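Local coordinates for hypothetical Membrane Spanning Protein (Bacillus cereus, PDB 2FB5) that probably catalyses the condensation of two ATP molecules into cyclic di-AMP, as a diadenylate cyclase that supports efficient spore formation, at residues F79-R90 and L118-F127; K91-E102 and S178-T189. All blocks are in the same frame, centred on the assembly; numbering follows the deposited sequence.

Contact 1. Residues F79-R90 and L118-F127; sequences FITTAIQHLSAR and LTAPLLESIF
Glu124 carries the polar side of this helix pair, its carboxylate held by two side chains one turn apart on helix 79-90. His86 ND1 donates to Glu124 OE2 at 2.7 Å, the oxygen lying near the imidazole plane while the ring stands almost perpendicular to the carboxylate (84°). Arg90 reaches the other oxygen end-on: NH1 is 2.8 Å and NH2 3.1 Å from Glu124 OE1, a salt bridge in which both nitrogens come from the same face of the carboxylate. Extended beyond CG, the glutamate fits as a knob among Ala83, His86, Leu87 and Arg90; three N-H groups fix its rotation and would probably stabilise its negative charge.

The rest is mainly apolar. Small methyls suit the close approach of Ala83 and Ala120, whose CB atoms are 4.1 Å apart, and Leu123 CD1 lies 3.8 Å from Ala83 CB. Leu118 straddles two residues, with CD2 on Phe79 CB and CD1 on Ile80 CG1; its carbonyl O meets the edge of the Phe79 ring, 3.4 Å from CD2. At the far end Leu87 CD2 meets Phe127 CB.

The helix axes pass 8.6 Å apart at -39°. Beneath them, Leu123 and Phe127 rest on Val138 of strand 137-141, while Ile84 and Leu87 reach strand 94-98.

Contact 2. Residues K91-E102 and S178-T189; sequences KHGALIVVERNE and SDALILVVSEET
Asp179 OD1 accepts from Glu102 N at 2.9 Å and from a water at 2.7 Å that also joins Arg100 N to Glu102 O. Its partner oxygen OD2 takes Asn101 N on the syn lone pair, so one carboxylate binds two successive amides of the 99-102 turn. Chi1 of 78° places Asp179 CG between its own N and carbonyl carbon, from where the short side chain reaches those amides. Arg100, bent at chi3 (79°), curls back so that NH1 meets Asp179 O at 3.0 Å in the carbonyl plane; its NE is held by Tyr69 O. Glu102 stacks its carboxylate on that of Asp179, a like-charge approach probably eased by the surrounding donors.

Beyond this turn the strands run antiparallel. Ala94-Val185, Ile96-Leu183 and Val98-Leu181 are hydrogen-bonded pairs, with Ile96 N to Leu183 O at 2.8 Å. Beta-branched and aliphatic residues suit both buried faces: on one, Leu95 CD1 lies 3.6 Å from Ile182 CG2 and Val97 flanks the same isoleucine; on the other, Ala94 CB meets Val185 CG2. Gly93, having no side chain, lets Glu187 CB pack 3.8 Å from Gly93 CA.

These are central strands of the mixed sheet, flanked by strands 137-141 and 192-196. Helices cover both faces, an alpha/beta sandwich: 77-90 over Ala94, Leu183 and Val185, 166-175 over Val97, Ile182 and Val184.

In the fold
Contacts 1 and 2 have centres about 12 Å apart and form adjoining layers of the nucleotide-binding domain: a helix pair on one face of the mixed sheet, and two of its central strands. Helix 77-90 runs into strand 94-98 through a Schellman motif, in which Lys91 has positive phi, with Leu87 O 2.9 Å from His92 N, a probable hydrogen bond. Side chains complete the join: Ile80 CG2 comes 3.5 Å from Leu183 CD1, and Phe127 CZ lies 3.3 Å from Leu95 O. Residues 118-127 fall between the two strands of contact 2 in sequence, so the contacts interlock along the chain. No nucleotide or metal in either contact marks the ATP site.

Contact 1. Residues F79-R90 and L118-F127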
loop_
_atom_site.group_PDB
_atom_site.type_symbol
_atom_site.label_atom_id
_atom_site.label_comp_id
_atom_site.label_asym_id
_atom_site.label_seq_id
_atom_site.Cartn_x
_atom_site.Cartn_y
_atom_site.Cartn_z
ATOM N N PHE A 79 -13.567 11.815 17.822
ATOM C CA PHE A 79 -13.695 12.955 18.736
ATOM C C PHE A 79 -13.875 14.266 17.965
ATOM O O PHE A 79 -14.693 15.112 18.335
ATOM C CB PHE A 79 -12.432 13.064 19.596
ATOM C CG PHE A 79 -12.352 12.076 20.733
ATOM C CD1 PHE A 79 -13.318 11.079 20.914
ATOM C CD2 PHE A 79 -11.284 12.152 21.637
ATOM C CE1 PHE A 79 -13.230 10.165 21.977
ATOM C CE2 PHE A 79 -11.178 11.269 22.721
ATOM C CZ PHE A 79 -12.161 10.258 22.893
ATOM N N ILE A 80 -13.078 14.439 16.913
ATOM C CA ILE A 80 -13.183 15.610 16.037
ATOM C C ILE A 80 -14.581 15.639 15.388
ATOM O O ILE A 80 -15.244 16.668 15.411
ATOM C CB ILE A 80 -12.053 15.623 14.973
ATOM C CG1 ILE A 80 -10.677 15.699 15.657
ATOM C CG2 ILE A 80 -12.237 16.792 13.989
ATOM C CD1 ILE A 80 -9.448 15.526 14.698
ATOM N N THR A 81 -15.026 14.501 14.852
ATOM C CA THR A 81 -16.353 14.387 14.222
ATOM C C THR A 81 -17.475 14.733 15.217
ATOM O O THR A 81 -18.381 15.501 14.903
ATOM C CB THR A 81 -16.560 12.959 13.633
ATOM O OG1 THR A 81 -15.594 12.726 12.599
ATOM C CG2 THR A 81 -17.954 12.795 13.035
ATOM N N THR A 82 -17.401 14.183 16.425
ATOM C CA THR A 82 -18.375 14.516 17.468
ATOM C C THR A 82 -18.428 16.024 17.754
ATOM O O THR A 82 -19.506 16.627 17.779
ATOM C CB THR A 82 -18.079 13.748 18.759
ATOM O OG1 THR A 82 -18.182 12.346 18.493
ATOM C CG2 THR A 82 -19.051 14.132 19.859
ATOM N N ALA A 83 -17.260 16.631 17.947
ATOM C CA ALA A 83 -17.189 18.064 18.213
ATOM C C ALA A 83 -17.820 18.857 17.062
ATOM O O ALA A 83 -18.622 19.763 17.294
ATOM C CB ALA A 83 -15.746 18.502 18.459
ATOM N N ILE A 84 -17.460 18.497 15.831
ATOM C CA ILE A 84 -17.977 19.153 14.631
ATOM C C ILE A 84 -19.499 19.073 14.514
ATOM O O ILE A 84 -20.140 20.058 14.161
ATOM C CB ILE A 84 -17.328 18.565 13.347
ATOM C CG1 ILE A 84 -15.854 19.011 13.220
ATOM C CG2 ILE A 84 -18.122 18.942 12.106
ATOM C CD1 ILE A 84 -15.643 20.482 13.084
ATOM N N GLN A 85 -20.056 17.898 14.800
ATOM C CA GLN A 85 -21.504 17.687 14.804
ATOM C C GLN A 85 -22.174 18.620 15.802
ATOM O O GLN A 85 -23.189 19.241 15.489
ATOM C CB GLN A 85 -21.843 16.231 15.150
ATOM C CG GLN A 85 -21.513 15.204 14.055
ATOM C CD GLN A 85 -21.602 13.744 14.541
ATOM O OE1 GLN A 85 -21.609 13.462 15.743
ATOM N NE2 GLN A 85 -21.657 12.816 13.598
ATOM N N HIS A 86 -21.601 18.718 17.002
ATOM C CA HIS A 86 -22.151 19.549 18.066
ATOM C C HIS A 86 -22.073 21.030 17.753
ATOM O O HIS A 86 -23.036 21.771 17.972
ATOM C CB HIS A 86 -21.435 19.251 19.382
ATOM C CG HIS A 86 -21.804 17.929 19.976
ATOM N ND1 HIS A 86 -21.106 17.359 21.018
ATOM C CD2 HIS A 86 -22.796 17.059 19.671
ATOM C CE1 HIS A 86 -21.660 16.203 21.340
ATOM N NE2 HIS A 86 -22.685 15.996 20.534
ATOM N N LEU A 87 -20.923 21.454 17.227
ATOM C CA LEU A 87 -20.731 22.832 16.802
ATOM C C LEU A 87 -21.670 23.202 15.656
ATOM O O LEU A 87 -22.240 24.296 15.643
ATOM C CB LEU A 87 -19.267 23.075 16.403
ATOM C CG LEU A 87 -18.272 22.948 17.573
ATOM C CD1 LEU A 87 -16.850 22.659 17.087
ATOM C CD2 LEU A 87 -18.307 24.192 18.440
ATOM N N SER A 88 -21.816 22.295 14.692
ATOM C CA SER A 88 -22.732 22.502 13.568
ATOM C C SER A 88 -24.168 22.734 14.050
ATOM O O SER A 88 -24.816 23.700 13.653
ATOM C CB SER A 88 -22.687 21.308 12.614
ATOM O OG SER A 88 -23.634 21.481 11.573
ATOM N N ALA A 89 -24.646 21.853 14.924
ATOM C CA ALA A 89 -25.996 21.953 15.474
ATOM C C ALA A 89 -26.256 23.306 16.150
ATOM O O ALA A 89 -27.343 23.889 16.004
ATOM C CB ALA A 89 -26.241 20.814 16.436
ATOM N N ARG A 90 -25.253 23.805 16.870
ATOM C CA ARG A 90 -25.351 25.054 17.612
ATOM C C ARG A 90 -25.015 26.257 16.722
ATOM O O ARG A 90 -25.123 27.402 17.156
ATOM C CB ARG A 90 -24.407 25.020 18.831
ATOM C CG ARG A 90 -24.758 23.971 19.908
ATOM C CD ARG A 90 -23.553 23.697 20.836
ATOM N NE ARG A 90 -23.626 22.399 21.523
ATOM C CZ ARG A 90 -22.573 21.711 21.982
ATOM N NH1 ARG A 90 -21.333 22.180 21.841
ATOM N NH2 ARG A 90 -22.756 20.540 22.586
ATOM N N LEU A 118 -6.581 15.988 23.134
ATOM C CA LEU A 118 -7.732 16.335 22.300
ATOM C C LEU A 118 -8.944 15.573 22.779
ATOM O O LEU A 118 -8.926 14.337 22.813
ATOM C CB LEU A 118 -7.476 15.987 20.839
ATOM C CG LEU A 118 -8.532 16.396 19.793
ATOM C CD1 LEU A 118 -7.891 16.442 18.434
ATOM C CD2 LEU A 118 -9.740 15.464 19.761
ATOM N N THR A 119 -9.994 16.311 23.158
ATOM C CA THR A 119 -11.294 15.698 23.476
ATOM C C THR A 119 -12.344 16.553 22.792
ATOM O O THR A 119 -12.077 17.706 22.462
ATOM C CB THR A 119 -11.631 15.713 24.973
ATOM O OG1 THR A 119 -11.609 17.062 25.465
ATOM C CG2 THR A 119 -10.699 14.821 25.786
ATOM N N ALA A 120 -13.528 15.996 22.573
ATOM C CA ALA A 120 -14.624 16.788 22.039
ATOM C C ALA A 120 -15.037 17.957 22.957
ATOM O O ALA A 120 -15.132 19.086 22.472
ATOM C CB ALA A 120 -15.815 15.897 21.649
ATOM N N PRO A 121 -15.266 17.725 24.278
ATOM C CA PRO A 121 -15.569 18.907 25.108
ATOM C C PRO A 121 -14.550 20.064 24.961
ATOM O O PRO A 121 -14.946 21.228 24.938
ATOM C CB PRO A 121 -15.554 18.350 26.527
ATOM C CG PRO A 121 -16.023 16.910 26.358
ATOM C CD PRO A 121 -15.356 16.474 25.065
ATOM N N LEU A 122 -13.259 19.759 24.859
ATOM C CA LEU A 122 -12.286 20.843 24.759
ATOM C C LEU A 122 -12.397 21.597 23.423
ATOM O O LEU A 122 -12.340 22.841 23.376
ATOM C CB LEU A 122 -10.863 20.338 25.023
ATOM C CG LEU A 122 -9.739 21.375 24.847
ATOM C CD1 LEU A 122 -9.960 22.610 25.726
ATOM C CD2 LEU A 122 -8.388 20.749 25.161
ATOM N N LEU A 123 -12.572 20.866 22.333
ATOM C CA LEU A 123 -12.739 21.520 21.026
ATOM C C LEU A 123 -13.988 22.401 21.050
ATOM O O LEU A 123 -13.990 23.521 20.531
ATOM C CB LEU A 123 -12.849 20.485 19.901
ATOM C CG LEU A 123 -11.589 19.719 19.495
ATOM C CD1 LEU A 123 -11.957 18.527 18.623
ATOM C CD2 LEU A 123 -10.634 20.660 18.753
ATOM N N GLU A 124 -15.058 21.889 21.652
ATOM C CA GLU A 124 -16.312 22.640 21.694
ATOM C C GLU A 124 -16.206 23.881 22.578
ATOM O O GLU A 124 -16.788 24.915 22.269
ATOM C CB GLU A 124 -17.471 21.748 22.144
ATOM C CG GLU A 124 -17.815 20.619 21.174
ATOM C CD GLU A 124 -18.777 19.612 21.794
ATOM O OE1 GLU A 124 -19.670 20.056 22.539
ATOM O OE2 GLU A 124 -18.653 18.396 21.546
ATOM N N SER A 125 -15.451 23.767 23.667
ATOM C CA SER A 125 -15.198 24.874 24.571
ATOM C C SER A 125 -14.397 25.984 23.862
ATOM O O SER A 125 -14.720 27.173 23.976
ATOM C CB SER A 125 -14.445 24.352 25.796
ATOM O OG SER A 125 -14.100 25.400 26.677
ATOM N N ILE A 126 -13.370 25.591 23.118
ATOM C CA ILE A 126 -12.531 26.557 22.381
ATOM C C ILE A 126 -13.357 27.432 21.438
ATOM O O ILE A 126 -13.105 28.637 21.321
ATOM C CB ILE A 126 -11.393 25.843 21.607
ATOM C CG1 ILE A 126 -10.341 25.323 22.607
ATOM C CG2 ILE A 126 -10.729 26.803 20.565
ATOM C CD1 ILE A 126 -9.390 24.227 22.053
ATOM N N PHE A 127 -14.343 26.825 20.771
ATOM C CA PHE A 127 -15.165 27.530 19.778
ATOM C C PHE A 127 -16.517 28.031 20.293
ATOM O O PHE A 127 -17.416 28.382 19.499
ATOM C CB PHE A 127 -15.349 26.652 18.534
ATOM C CG PHE A 127 -14.081 26.432 17.785
ATOM C CD1 PHE A 127 -13.468 27.490 17.131
ATOM C CD2 PHE A 127 -13.474 25.192 17.771
ATOM C CE1 PHE A 127 -12.274 27.307 16.441
ATOM C CE2 PHE A 127 -12.285 25.001 17.074
ATOM C CZ PHE A 127 -11.688 26.075 16.409
#

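Contact 2. Residues K91-E102 and S178-T189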
loop_
_atom_site.group_PDB
_atom_site.type_symbol
_atom_site.label_atom_id
_atom_site.label_comp_id
_atom_site.label_asym_id
_atom_site.label_seq_id
_atom_site.Cartn_x
_atom_site.Cartn_y
_atom_site.Cartn_z
ATOM N N LYS A 91 -24.612 25.991 15.478
ATOM C CA LYS A 91 -24.125 27.032 14.572
ATOM C C LYS A 91 -22.992 27.864 15.170
ATOM O O LYS A 91 -22.986 29.093 15.057
ATOM C CB LYS A 91 -25.272 27.939 14.086
ATOM C CG LYS A 91 -26.307 27.224 13.213
ATOM C CD LYS A 91 -27.275 28.232 12.570
ATOM C CE LYS A 91 -28.336 27.521 11.740
ATOM N NZ LYS A 91 -29.120 26.537 12.561
ATOM N N HIS A 92 -22.029 27.185 15.794
ATOM C CA HIS A 92 -20.821 27.828 16.308
ATOM C C HIS A 92 -19.702 27.698 15.299
ATOM O O HIS A 92 -19.273 26.576 14.992
ATOM C CB HIS A 92 -20.361 27.189 17.619
ATOM C CG HIS A 92 -21.302 27.390 18.766
ATOM N ND1 HIS A 92 -21.193 26.688 19.947
ATOM C CD2 HIS A 92 -22.379 28.201 18.908
ATOM C CE1 HIS A 92 -22.153 27.069 20.774
ATOM N NE2 HIS A 92 -22.886 27.986 20.168
ATOM N N GLY A 93 -19.227 28.839 14.799
ATOM C CA GLY A 93 -18.118 28.870 13.851
ATOM C C GLY A 93 -16.912 28.135 14.400
ATOM O O GLY A 93 -16.597 28.248 15.585
ATOM N N ALA A 94 -16.261 27.351 13.545
ATOM C CA ALA A 94 -15.108 26.568 13.958
ATOM C C ALA A 94 -14.172 26.409 12.789
ATOM O O ALA A 94 -14.615 26.377 11.648
ATOM C CB ALA A 94 -15.539 25.190 14.476
ATOM N N LEU A 95 -12.881 26.281 13.090
ATOM C CA LEU A 95 -11.843 26.152 12.082
ATOM C C LEU A 95 -10.763 25.244 12.665
ATOM O O LEU A 95 -10.009 25.670 13.542
ATOM C CB LEU A 95 -11.270 27.539 11.747
ATOM C CG LEU A 95 -10.204 27.683 10.667
ATOM C CD1 LEU A 95 -10.728 27.259 9.310
ATOM C CD2 LEU A 95 -9.720 29.149 10.598
ATOM N N ILE A 96 -10.719 23.991 12.207
ATOM C CA ILE A 96 -9.824 22.983 12.781
ATOM C C ILE A 96 -8.862 22.415 11.749
ATOM O O ILE A 96 -9.271 21.698 10.829
ATOM C CB ILE A 96 -10.606 21.802 13.431
ATOM C CG1 ILE A 96 -11.564 22.326 14.518
ATOM C CG2 ILE A 96 -9.615 20.777 13.987
ATOM C CD1 ILE A 96 -12.437 21.242 15.220
ATOM N N VAL A 97 -7.584 22.743 11.911
ATOM C CA VAL A 97 -6.513 22.261 11.032
ATOM C C VAL A 97 -6.031 20.896 11.531
ATOM O O VAL A 97 -5.640 20.765 12.694
ATOM C CB VAL A 97 -5.307 23.226 11.058
ATOM C CG1 VAL A 97 -4.134 22.666 10.243
ATOM C CG2 VAL A 97 -5.704 24.608 10.522
ATOM N N VAL A 98 -6.058 19.880 10.671
ATOM C CA VAL A 98 -5.414 18.629 11.026
ATOM C C VAL A 98 -4.127 18.490 10.229
ATOM O O VAL A 98 -4.165 18.363 9.005
ATOM C CB VAL A 98 -6.325 17.409 10.803
ATOM C CG1 VAL A 98 -5.634 16.152 11.309
ATOM C CG2 VAL A 98 -7.667 17.631 11.497
ATOM N N GLU A 99 -2.997 18.551 10.934
ATOM C CA GLU A 99 -1.689 18.364 10.331
ATOM C C GLU A 99 -1.594 16.973 9.732
ATOM O O GLU A 99 -1.996 15.976 10.366
ATOM C CB GLU A 99 -0.575 18.551 11.363
ATOM C CG GLU A 99 0.815 18.641 10.743
ATOM C CD GLU A 99 1.895 19.048 11.743
ATOM O OE1 GLU A 99 1.627 19.901 12.617
ATOM O OE2 GLU A 99 3.018 18.506 11.650
ATOM N N ARG A 100 -1.083 16.910 8.506
ATOM C CA ARG A 100 -0.922 15.621 7.827
ATOM C C ARG A 100 0.578 15.334 7.627
ATOM O O ARG A 100 1.316 15.304 8.617
ATOM C CB ARG A 100 -1.824 15.527 6.561
ATOM C CG ARG A 100 -3.331 15.453 6.935
ATOM C CD ARG A 100 -4.294 15.498 5.744
ATOM N NE ARG A 100 -4.430 14.226 5.030
ATOM C CZ ARG A 100 -4.061 14.035 3.765
ATOM N NH1 ARG A 100 -3.522 15.028 3.072
ATOM N NH2 ARG A 100 -4.227 12.855 3.188
ATOM N N ASN A 101 1.039 15.125 6.397
ATOM C CA ASN A 101 2.452 14.789 6.200
ATOM C C ASN A 101 3.403 15.992 6.304
ATOM O O ASN A 101 4.582 15.829 6.634
ATOM C CB ASN A 101 2.685 14.027 4.882
ATOM C CG ASN A 101 4.125 13.504 4.753
ATOM O OD1 ASN A 101 4.595 12.768 5.615
ATOM N ND2 ASN A 101 4.842 13.933 3.699
ATOM N N GLU A 102 2.904 17.194 6.031
ATOM C CA GLU A 102 3.756 18.379 6.010
ATOM C C GLU A 102 3.619 19.241 7.269
ATOM O O GLU A 102 2.501 19.474 7.764
ATOM C CB GLU A 102 3.493 19.204 4.743
ATOM C CG GLU A 102 3.718 18.408 3.470
ATOM C CD GLU A 102 3.178 19.070 2.207
ATOM O OE1 GLU A 102 2.781 20.259 2.235
ATOM O OE2 GLU A 102 3.153 18.376 1.168
ATOM N N SER A 178 -0.074 23.580 1.792
ATOM C CA SER A 178 0.271 22.364 2.523
ATOM C C SER A 178 -0.725 21.252 2.240
ATOM O O SER A 178 -1.766 21.472 1.623
ATOM C CB SER A 178 0.274 22.650 4.023
ATOM O OG SER A 178 -1.054 22.800 4.489
ATOM N N ASP A 179 -0.405 20.051 2.706
ATOM C CA ASP A 179 -1.306 18.921 2.581
ATOM C C ASP A 179 -2.227 18.809 3.808
ATOM O O ASP A 179 -2.892 17.794 4.002
ATOM C CB ASP A 179 -0.508 17.617 2.361
ATOM C CG ASP A 179 0.111 17.080 3.644
ATOM O OD1 ASP A 179 0.541 17.892 4.493
ATOM O OD2 ASP A 179 0.182 15.839 3.808
ATOM N N ALA A 180 -2.280 19.849 4.638
ATOM C CA ALA A 180 -3.202 19.818 5.795
ATOM C C ALA A 180 -4.662 19.701 5.353
ATOM O O ALA A 180 -5.033 20.187 4.291
ATOM C CB ALA A 180 -3.021 21.056 6.672
ATOM N N LEU A 181 -5.486 19.037 6.168
ATOM C CA LEU A 181 -6.918 19.038 5.933
ATOM C C LEU A 181 -7.533 20.002 6.942
ATOM O O LEU A 181 -7.244 19.906 8.128
ATOM C CB LEU A 181 -7.497 17.622 6.101
ATOM C CG LEU A 181 -8.985 17.476 5.778
ATOM C CD1 LEU A 181 -9.242 16.113 5.178
ATOM C CD2 LEU A 181 -9.878 17.701 7.029
ATOM N N ILE A 182 -8.365 20.930 6.491
ATOM C CA ILE A 182 -8.917 21.946 7.409
ATOM C C ILE A 182 -10.445 21.901 7.445
ATOM O O ILE A 182 -11.103 22.195 6.455
ATOM C CB ILE A 182 -8.406 23.395 7.099
ATOM C CG1 ILE A 182 -6.873 23.437 7.020
ATOM C CG2 ILE A 182 -8.857 24.390 8.178
ATOM C CD1 ILE A 182 -6.312 23.315 5.585
ATOM N N LEU A 183 -10.989 21.546 8.607
ATOM C CA LEU A 183 -12.426 21.475 8.816
ATOM C C LEU A 183 -12.967 22.851 9.159
ATOM O O LEU A 183 -12.325 23.613 9.887
ATOM C CB LEU A 183 -12.744 20.492 9.961
ATOM C CG LEU A 183 -12.410 19.039 9.595
ATOM C CD1 LEU A 183 -11.913 18.258 10.802
ATOM C CD2 LEU A 183 -13.628 18.333 8.976
ATOM N N VAL A 184 -14.153 23.166 8.633
ATOM C CA VAL A 184 -14.826 24.433 8.919
ATOM C C VAL A 184 -16.277 24.160 9.321
ATOM O O VAL A 184 -16.925 23.292 8.737
ATOM C CB VAL A 184 -14.824 25.384 7.685
ATOM C CG1 VAL A 184 -15.379 26.745 8.048
ATOM C CG2 VAL A 184 -13.422 25.558 7.128
ATOM N N VAL A 185 -16.759 24.877 10.339
ATOM C CA VAL A 185 -18.193 24.981 10.642
ATOM C C VAL A 185 -18.548 26.445 10.426
ATOM O O VAL A 185 -17.890 27.340 10.957
ATOM C CB VAL A 185 -18.567 24.554 12.096
ATOM C CG1 VAL A 185 -20.091 24.613 12.318
ATOM C CG2 VAL A 185 -18.056 23.157 12.409
ATOM N N SER A 186 -19.549 26.692 9.591
ATOM C CA SER A 186 -20.028 28.057 9.367
ATOM C C SER A 186 -20.854 28.548 10.555
ATOM O O SER A 186 -21.771 27.864 11.003
ATOM C CB SER A 186 -20.868 28.133 8.091
ATOM O OG SER A 186 -21.551 29.377 8.030
ATOM N N GLU A 187 -20.527 29.730 11.056
ATOM C CA GLU A 187 -21.324 30.372 12.109
ATOM C C GLU A 187 -22.687 30.870 11.601
ATOM O O GLU A 187 -23.613 31.058 12.387
ATOM C CB GLU A 187 -20.551 31.513 12.766
ATOM C CG GLU A 187 -20.164 32.655 11.832
ATOM C CD GLU A 187 -19.426 33.778 12.545
ATOM O OE1 GLU A 187 -19.553 33.894 13.783
ATOM O OE2 GLU A 187 -18.719 34.552 11.867
ATOM N N GLU A 188 -22.801 31.078 10.290
ATOM C CA GLU A 188 -24.052 31.532 9.678
ATOM C C GLU A 188 -25.092 30.425 9.537
ATOM O O GLU A 188 -26.256 30.620 9.884
ATOM C CB GLU A 188 -23.783 32.145 8.308
ATOM C CG GLU A 188 -22.724 33.226 8.302
ATOM C CD GLU A 188 -22.625 33.930 6.963
ATOM O OE1 GLU A 188 -21.888 34.935 6.875
ATOM O OE2 GLU A 188 -23.287 33.482 5.997
ATOM N N THR A 189 -24.672 29.264 9.035
ATOM C CA THR A 189 -25.600 28.200 8.659
ATOM C C THR A 189 -25.368 26.879 9.383
ATOM O O THR A 189 -26.221 25.996 9.340
ATOM C CB THR A 189 -25.487 27.890 7.159
ATOM O OG1 THR A 189 -24.193 27.333 6.894
ATOM C CG2 THR A 189 -25.690 29.148 6.307
HETATM O O HOH W 1 -24.303 31.495 14.943
HETATM O O HOH W 2 -19.436 31.460 16.197
HETATM O O HOH W 3 -0.011 18.955 6.959
#